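Local coordinates for protein alpha-(N-acetylaminomethylene)succinic acid hydrolase (Mesorhizobium loti, PDB 3KXP) that catalyses the last step of vitamin B6 degradation, hydrolysing (E)-2-(acetamidomethylene)succinate to succinic semialdehyde, acetate, ammonia and carbon dioxide, at residues A[139-144]-A[293-298]; A[70-75]-A[96-101]. All coordinates share one frame; numbering follows the deposited sequence.

Contact 1: residues A[139-144]-A[293-298]; sequences VGHSLG and DHYVNE
His141 leaves the end of strand 139-141 and reaches the loop and helix start of 293-298. CG stands anti to the backbone N (chi1 178°), which carries the ring toward 293-298. From CB outward, CB and CG pass Asn297 ND2, which sits 3.5 Å above one ring face; Ser142 CB lies over the opposite face. ND1 is 2.8 Å from a water that donates to both Asn297 OD1 and Glu298 OE1. CE1 meets Tyr295 CD1 at the ring edge, 3.7 Å away. At the tip, NE2 donates to His294 O (3.0 Å, 151° at the hydrogen), approaching from above the carbonyl plane. That same NE2 lies 3.8 Å over a face of the His294 imidazole, the ring planes being 37° apart. Histidine suits this place because its two nitrogens can serve a carbonyl and a water at once.

Ser142, the probable nucleophile, lies in a strand-to-helix turn that fits a GxSxG nucleophile elbow, whose glycines allow close packing. Its OG, near the His294 ring plane, is 2.9 Å from CE1 and 3.1 Å from NE2 of His294, whose ND1 is hydrogen-bonded to Asp166 OD2. The chemistry is consistent with a Ser-His-Asp catalytic triad, with His141 bonded to the histidine's own carbonyl.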
ATOM      1  N   VAL A 139      14.021   0.649   3.844  1.00 26.37           N
ATOM      2  CA  VAL A 139      13.300  -0.398   4.563  1.00 25.20           C
ATOM      3  C   VAL A 139      13.798  -0.369   6.005  1.00 26.42           C
ATOM      4  O   VAL A 139      14.894  -0.841   6.297  1.00 26.07           O
ATOM      5  CB  VAL A 139      13.606  -1.784   3.988  1.00 26.19           C
ATOM      6  CG1 VAL A 139      12.915  -2.860   4.821  1.00 25.14           C
ATOM      7  CG2 VAL A 139      13.155  -1.855   2.541  1.00 26.72           C
ATOM      8  N   GLY A 140      12.999   0.186   6.907  1.00 26.70           N
ATOM      9  CA  GLY A 140      13.433   0.273   8.290  1.00 26.87           C
ATOM     10  C   GLY A 140      12.557  -0.384   9.336  1.00 25.85           C
ATOM     11  O   GLY A 140      11.329  -0.385   9.241  1.00 26.80           O
ATOM     12  N   HIS A 141      13.198  -0.956  10.345  1.00 25.11           N
ATOM     13  CA  HIS A 141      12.469  -1.607  11.419  1.00 24.63           C
ATOM     14  C   HIS A 141      12.610  -0.816  12.702  1.00 24.17           C
ATOM     15  O   HIS A 141      13.723  -0.605  13.179  1.00 23.54           O
ATOM     16  CB  HIS A 141      12.991  -3.017  11.663  1.00 23.89           C
ATOM     17  CG  HIS A 141      12.301  -3.714  12.793  1.00 26.31           C
ATOM     18  ND1 HIS A 141      12.932  -4.636  13.601  1.00 25.81           N
ATOM     19  CD2 HIS A 141      11.033  -3.610  13.259  1.00 25.15           C
ATOM     20  CE1 HIS A 141      12.083  -5.067  14.517  1.00 28.09           C
ATOM     21  NE2 HIS A 141      10.924  -4.460  14.333  1.00 26.98           N
ATOM     22  N   SER A 142      11.480  -0.382  13.255  1.00 22.20           N
ATOM     23  CA  SER A 142      11.463   0.376  14.505  1.00 21.41           C
ATOM     24  C   SER A 142      12.370   1.618  14.426  1.00 22.77           C
ATOM     25  O   SER A 142      12.048   2.565  13.705  1.00 21.22           O
ATOM     26  CB  SER A 142      11.884  -0.549  15.652  1.00 18.96           C
ATOM     27  OG  SER A 142      11.316  -0.132  16.882  1.00 19.12           O
ATOM     28  N   LEU A 143      13.480   1.629  15.175  1.00 23.58           N
ATOM     29  CA  LEU A 143      14.430   2.750  15.133  1.00 21.87           C
ATOM     30  C   LEU A 143      14.726   3.076  13.670  1.00 23.17           C
ATOM     31  O   LEU A 143      14.717   4.240  13.270  1.00 21.81           O
ATOM     32  CB  LEU A 143      15.754   2.383  15.826  1.00 22.03           C
ATOM     33  CG  LEU A 143      16.979   3.275  15.524  1.00 19.49           C
ATOM     34  CD1 LEU A 143      16.750   4.689  16.018  1.00 18.99           C
ATOM     35  CD2 LEU A 143      18.205   2.708  16.198  1.00 19.76           C
ATOM     36  N   GLY A 144      15.001   2.038  12.883  1.00 23.57           N
ATOM     37  CA  GLY A 144      15.275   2.234  11.469  1.00 24.79           C
ATOM     38  C   GLY A 144      14.091   2.871  10.753  1.00 26.03           C
ATOM     39  O   GLY A 144      14.270   3.774   9.935  1.00 25.77           O
ATOM     40  N   ASP A 293       4.466  -9.865  16.207  1.00 22.01           N
ATOM     41  CA  ASP A 293       4.517  -8.880  17.280  1.00 24.05           C
ATOM     42  C   ASP A 293       5.388  -7.739  16.740  1.00 24.82           C
ATOM     43  O   ASP A 293       5.417  -7.509  15.527  1.00 26.20           O
ATOM     44  CB  ASP A 293       5.103  -9.475  18.577  1.00 24.14           C
ATOM     45  CG  ASP A 293       6.535  -9.980  18.410  1.00 27.69           C
ATOM     46  OD1 ASP A 293       7.149 -10.377  19.428  1.00 26.57           O
ATOM     47  OD2 ASP A 293       7.046  -9.983  17.268  1.00 29.43           O
ATOM     48  N   HIS A 294       6.092  -7.026  17.610  1.00 23.62           N
ATOM     49  CA  HIS A 294       6.920  -5.919  17.158  1.00 23.73           C
ATOM     50  C   HIS A 294       7.962  -6.306  16.105  1.00 25.25           C
ATOM     51  O   HIS A 294       8.276  -5.510  15.214  1.00 25.22           O
ATOM     52  CB  HIS A 294       7.608  -5.275  18.370  1.00 24.23           C
ATOM     53  CG  HIS A 294       8.624  -4.229  18.018  1.00 25.06           C
ATOM     54  ND1 HIS A 294       8.319  -3.112  17.266  1.00 23.01           N
ATOM     55  CD2 HIS A 294       9.931  -4.110  18.355  1.00 25.58           C
ATOM     56  CE1 HIS A 294       9.392  -2.350  17.159  1.00 23.64           C
ATOM     57  NE2 HIS A 294      10.384  -2.932  17.811  1.00 23.53           N
ATOM     58  N   TYR A 295       8.481  -7.530  16.200  1.00 23.74           N
ATOM     59  CA  TYR A 295       9.523  -8.016  15.291  1.00 22.13           C
ATOM     60  C   TYR A 295       8.983  -8.647  14.011  1.00 23.67           C
ATOM     61  O   TYR A 295       9.255  -9.805  13.699  1.00 23.15           O
ATOM     62  CB  TYR A 295      10.405  -8.991  16.069  1.00 19.41           C
ATOM     63  CG  TYR A 295      10.839  -8.374  17.371  1.00 20.64           C
ATOM     64  CD1 TYR A 295      11.871  -7.433  17.409  1.00 20.60           C
ATOM     65  CD2 TYR A 295      10.129  -8.617  18.548  1.00 21.44           C
ATOM     66  CE1 TYR A 295      12.177  -6.740  18.584  1.00 22.42           C
ATOM     67  CE2 TYR A 295      10.427  -7.929  19.731  1.00 23.18           C
ATOM     68  CZ  TYR A 295      11.448  -6.990  19.737  1.00 23.59           C
ATOM     69  OH  TYR A 295      11.732  -6.293  20.890  1.00 25.85           O
ATOM     70  N   VAL A 296       8.241  -7.845  13.255  1.00 24.32           N
ATOM     71  CA  VAL A 296       7.605  -8.289  12.024  1.00 23.89           C
ATOM     72  C   VAL A 296       8.464  -9.014  10.989  1.00 25.02           C
ATOM     73  O   VAL A 296       8.160 -10.152  10.618  1.00 24.58           O
ATOM     74  CB  VAL A 296       6.912  -7.110  11.320  1.00 23.71           C
ATOM     75  CG1 VAL A 296       6.034  -7.630  10.178  1.00 20.48           C
ATOM     76  CG2 VAL A 296       6.101  -6.312  12.341  1.00 21.13           C
ATOM     77  N   ASN A 297       9.523  -8.369  10.512  1.00 24.13           N
ATOM     78  CA  ASN A 297      10.353  -8.992   9.491  1.00 25.86           C
ATOM     79  C   ASN A 297      10.997 -10.317   9.919  1.00 26.21           C
ATOM     80  O   ASN A 297      11.148 -11.236   9.104  1.00 25.18           O
ATOM     81  CB  ASN A 297      11.407  -7.995   8.967  1.00 23.74           C
ATOM     82  CG  ASN A 297      12.300  -7.438  10.062  1.00 24.97           C
ATOM     83  OD1 ASN A 297      13.521  -7.620  10.030  1.00 22.35           O
ATOM     84  ND2 ASN A 297      11.701  -6.744  11.030  1.00 23.59           N
ATOM     85  N   GLU A 298      11.345 -10.442  11.194  1.00 24.30           N
ATOM     86  CA  GLU A 298      11.956 -11.680  11.657  1.00 26.68           C
ATOM     87  C   GLU A 298      10.922 -12.772  11.957  1.00 28.24           C
ATOM     88  O   GLU A 298      11.157 -13.950  11.678  1.00 27.59           O
ATOM     89  CB  GLU A 298      12.827 -11.405  12.894  1.00 26.10           C
ATOM     90  CG  GLU A 298      14.169 -10.759  12.563  1.00 27.25           C
ATOM     91  CD  GLU A 298      14.861 -10.126  13.765  1.00 28.35           C
ATOM     92  OE1 GLU A 298      14.430  -9.038  14.201  1.00 28.53           O
ATOM     93  OE2 GLU A 298      15.842 -10.709  14.272  1.00 27.39           O
TER
HETATM   94  O   HOH W   1      14.532  -6.642  12.602  1.00 29.20           O

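Contact 2: residues A[70-75]-A[96-101]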
ATOM      1  N   LEU A  70      18.965   1.156  -5.704  1.00 31.24           N
ATOM      2  CA  LEU A  70      19.413   1.045  -4.330  1.00 32.10           C
ATOM      3  C   LEU A  70      18.289   0.861  -3.308  1.00 33.84           C
ATOM      4  O   LEU A  70      17.274   1.560  -3.339  1.00 31.48           O
ATOM      5  CB  LEU A  70      20.235   2.274  -3.958  1.00 32.32           C
ATOM      6  CG  LEU A  70      20.846   2.267  -2.556  1.00 34.26           C
ATOM      7  CD1 LEU A  70      21.840   1.111  -2.436  1.00 33.45           C
ATOM      8  CD2 LEU A  70      21.530   3.607  -2.291  1.00 32.61           C
HETATM    9  N   MSE A  71      18.489  -0.090  -2.400  1.00 35.00           N
HETATM   10  CA  MSE A  71      17.529  -0.367  -1.341  1.00 34.47           C
HETATM   11  C   MSE A  71      18.298  -0.546  -0.034  1.00 32.25           C
HETATM   12  O   MSE A  71      19.030  -1.522   0.136  1.00 30.14           O
HETATM   13  CB  MSE A  71      16.738  -1.627  -1.659  1.00 38.23           C
HETATM   14  CG  MSE A  71      15.554  -1.831  -0.747  1.00 47.25           C
HETATM   15 SE   MSE A  71      14.468  -3.329  -1.305  1.00 64.15          SE
HETATM   16  CE  MSE A  71      13.521  -2.483  -2.768  1.00 56.57           C
ATOM     17  N   LEU A  72      18.126   0.399   0.886  1.00 30.86           N
ATOM     18  CA  LEU A  72      18.827   0.371   2.171  1.00 29.78           C
ATOM     19  C   LEU A  72      17.973  -0.166   3.318  1.00 30.01           C
ATOM     20  O   LEU A  72      16.790   0.158   3.421  1.00 30.70           O
ATOM     21  CB  LEU A  72      19.322   1.780   2.509  1.00 27.66           C
ATOM     22  CG  LEU A  72      20.196   2.412   1.420  1.00 29.72           C
ATOM     23  CD1 LEU A  72      20.527   3.849   1.776  1.00 28.77           C
ATOM     24  CD2 LEU A  72      21.470   1.590   1.254  1.00 31.33           C
ATOM     25  N   PHE A  73      18.580  -0.979   4.185  1.00 26.88           N
ATOM     26  CA  PHE A  73      17.869  -1.558   5.318  1.00 24.73           C
ATOM     27  C   PHE A  73      18.435  -1.088   6.664  1.00 24.78           C
ATOM     28  O   PHE A  73      19.638  -1.187   6.907  1.00 25.60           O
ATOM     29  CB  PHE A  73      17.935  -3.081   5.257  1.00 25.41           C
ATOM     30  CG  PHE A  73      17.295  -3.683   4.034  1.00 24.17           C
ATOM     31  CD1 PHE A  73      17.890  -3.561   2.782  1.00 26.56           C
ATOM     32  CD2 PHE A  73      16.137  -4.437   4.147  1.00 24.45           C
ATOM     33  CE1 PHE A  73      17.343  -4.193   1.661  1.00 25.31           C
ATOM     34  CE2 PHE A  73      15.581  -5.074   3.027  1.00 26.53           C
ATOM     35  CZ  PHE A  73      16.186  -4.951   1.789  1.00 23.00           C
ATOM     36  N   PHE A  74      17.561  -0.603   7.544  1.00 22.69           N
ATOM     37  CA  PHE A  74      17.973  -0.107   8.854  1.00 21.99           C
ATOM     38  C   PHE A  74      17.299  -0.839  10.022  1.00 22.33           C
ATOM     39  O   PHE A  74      16.076  -0.790  10.182  1.00 21.92           O
ATOM     40  CB  PHE A  74      17.689   1.391   8.944  1.00 21.39           C
ATOM     41  CG  PHE A  74      18.273   2.178   7.813  1.00 25.43           C
ATOM     42  CD1 PHE A  74      17.638   2.217   6.573  1.00 25.81           C
ATOM     43  CD2 PHE A  74      19.475   2.862   7.971  1.00 25.55           C
ATOM     44  CE1 PHE A  74      18.189   2.928   5.508  1.00 26.16           C
ATOM     45  CE2 PHE A  74      20.035   3.576   6.911  1.00 26.39           C
ATOM     46  CZ  PHE A  74      19.390   3.610   5.677  1.00 25.27           C
ATOM     47  N   HIS A  75      18.123  -1.488  10.841  1.00 19.67           N
ATOM     48  CA  HIS A  75      17.696  -2.279  12.001  1.00 19.08           C
ATOM     49  C   HIS A  75      17.088  -1.491  13.174  1.00 18.12           C
ATOM     50  O   HIS A  75      17.104  -0.259  13.194  1.00 19.74           O
ATOM     51  CB  HIS A  75      18.906  -3.063  12.513  1.00 18.10           C
ATOM     52  CG  HIS A  75      20.001  -2.182  13.029  1.00 15.66           C
ATOM     53  ND1 HIS A  75      19.929  -1.552  14.252  1.00 17.50           N
ATOM     54  CD2 HIS A  75      21.134  -1.730  12.441  1.00 15.19           C
ATOM     55  CE1 HIS A  75      20.965  -0.743  14.394  1.00 14.49           C
ATOM     56  NE2 HIS A  75      21.711  -0.832  13.308  1.00 14.21           N
ATOM     57  N   THR A  96      20.154  -3.455  -5.496  1.00 28.24           N
ATOM     58  CA  THR A  96      21.437  -3.430  -4.808  1.00 28.04           C
ATOM     59  C   THR A  96      21.001  -3.266  -3.348  1.00 27.12           C
ATOM     60  O   THR A  96      20.678  -2.160  -2.904  1.00 27.59           O
ATOM     61  CB  THR A  96      22.296  -2.206  -5.223  1.00 28.49           C
ATOM     62  OG1 THR A  96      22.662  -2.317  -6.607  1.00 31.94           O
ATOM     63  CG2 THR A  96      23.560  -2.130  -4.376  1.00 27.69           C
ATOM     64  N   THR A  97      20.953  -4.377  -2.625  1.00 26.78           N
ATOM     65  CA  THR A  97      20.538  -4.372  -1.230  1.00 26.47           C
ATOM     66  C   THR A  97      21.706  -4.128  -0.282  1.00 28.20           C
ATOM     67  O   THR A  97      22.700  -4.860  -0.295  1.00 29.81           O
ATOM     68  CB  THR A  97      19.884  -5.712  -0.845  1.00 26.48           C
ATOM     69  OG1 THR A  97      20.852  -6.765  -0.950  1.00 25.30           O
ATOM     70  CG2 THR A  97      18.716  -6.018  -1.771  1.00 25.47           C
ATOM     71  N   ILE A  98      21.577  -3.105   0.554  1.00 27.55           N
ATOM     72  CA  ILE A  98      22.618  -2.775   1.512  1.00 26.19           C
ATOM     73  C   ILE A  98      22.021  -2.546   2.896  1.00 27.32           C
ATOM     74  O   ILE A  98      21.141  -1.699   3.072  1.00 28.39           O
ATOM     75  CB  ILE A  98      23.399  -1.506   1.085  1.00 24.25           C
ATOM     76  CG1 ILE A  98      24.085  -1.748  -0.270  1.00 26.14           C
ATOM     77  CG2 ILE A  98      24.437  -1.162   2.139  1.00 23.94           C
ATOM     78  CD1 ILE A  98      24.942  -0.585  -0.786  1.00 20.37           C
ATOM     79  N   ALA A  99      22.492  -3.317   3.872  1.00 26.26           N
ATOM     80  CA  ALA A  99      22.028  -3.178   5.247  1.00 25.48           C
ATOM     81  C   ALA A  99      23.048  -2.302   5.963  1.00 26.13           C
ATOM     82  O   ALA A  99      24.252  -2.474   5.779  1.00 27.96           O
ATOM     83  CB  ALA A  99      21.939  -4.544   5.916  1.00 27.31           C
ATOM     84  N   VAL A 100      22.577  -1.375   6.784  1.00 25.23           N
ATOM     85  CA  VAL A 100      23.478  -0.461   7.475  1.00 24.34           C
ATOM     86  C   VAL A 100      23.508  -0.586   8.987  1.00 25.86           C
ATOM     87  O   VAL A 100      22.465  -0.557   9.646  1.00 25.19           O
ATOM     88  CB  VAL A 100      23.112   1.020   7.166  1.00 24.80           C
ATOM     89  CG1 VAL A 100      24.102   1.953   7.821  1.00 21.48           C
ATOM     90  CG2 VAL A 100      23.051   1.244   5.664  1.00 23.50           C
ATOM     91  N   ASP A 101      24.707  -0.725   9.540  1.00 25.14           N
ATOM     92  CA  ASP A 101      24.846  -0.762  10.986  1.00 24.13           C
ATOM     93  C   ASP A 101      24.743   0.718  11.298  1.00 24.29           C
ATOM     94  O   ASP A 101      25.551   1.510  10.818  1.00 25.70           O
ATOM     95  CB  ASP A 101      26.221  -1.296  11.393  1.00 22.47           C
ATOM     96  CG  ASP A 101      26.274  -2.808  11.395  1.00 23.32           C
ATOM     97  OD1 ASP A 101      27.377  -3.371  11.565  1.00 23.05           O
ATOM     98  OD2 ASP A 101      25.201  -3.433  11.237  1.00 23.65           O
TER
HETATM   99  O   HOH W   2      20.404  -2.395   9.232  1.00 20.83           O
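The Phe73 ring turns its edge to the neighbouring strand: Ile98 O lies near its plane, 3.8 Å from CD1, while CE1 reaches Thr97 CB obliquely. Its CG is anti to the carbonyl carbon (chi1 -62°), which directs the ring back along strand 96-100 toward Thr97. The ring of Phe74 goes to the other side of the sheet and lies alongside Val100, CE2 4.0 Å from Val100 CB. Beyond the strand end, the His75 ring has Val100 O and Asp101 CA at its edge, CD2 being 3.3 Å from Val100 O, and its NE2 is hydrogen-bonded to Gln102 N.

Between the strands runs a parallel ladder. Met71, a selenomethionine, and Phe73 each give N and O to strand 96-100, from Met71 N to Thr96 O at one end to Phe73 O with Val100 N at the other (2.9 Å, 171° at the hydrogen). Past the last of these bonds, a water joins Phe73 O, His75 N and Val100 O.

Leu70, Leu72 and Phe74 share a face with Thr96, Ile98 and Val100, beta-branched residues that suit a strand. Leu72 CD2 packs on Ile98 CB at 3.7 Å, and Leu70 CD1 touches Ile98 CD1. On the reverse face, small Ala99 sits beside Phe73 CB.

The two strands and helix 85-89 form a beta-alpha-beta unit of the alpha/beta hydrolase fold. That helix covers Phe73, Thr97 and Ala99, helix 117-131 covers Leu70, Leu72 and Phe74, and strand 136-141 pairs with the other edge of 70-74.

How the contacts relate
Both contacts are buried and share the central sheet, in which strand 70-74 of contact 2 lies beside strand 136-141 of contact 1. Probable backbone hydrogen bonds join them, from Val139 N to Leu72 O and from His141 N to Phe74 O, and Gly144 CA packs on Phe74 CB. Contact 2 is regular backbone pairing with mostly apolar side chains, its threonines turning their hydroxyls to Gly68 O and Lys65 O. Contact 1, at the end of strand 136-141, trades this regularity for imidazoles, a hydroxyl and a water. Strand 70-74 is thus the sheet neighbour of the strand leading to Ser142, while 293-298 brings in His294, the probable catalytic histidine.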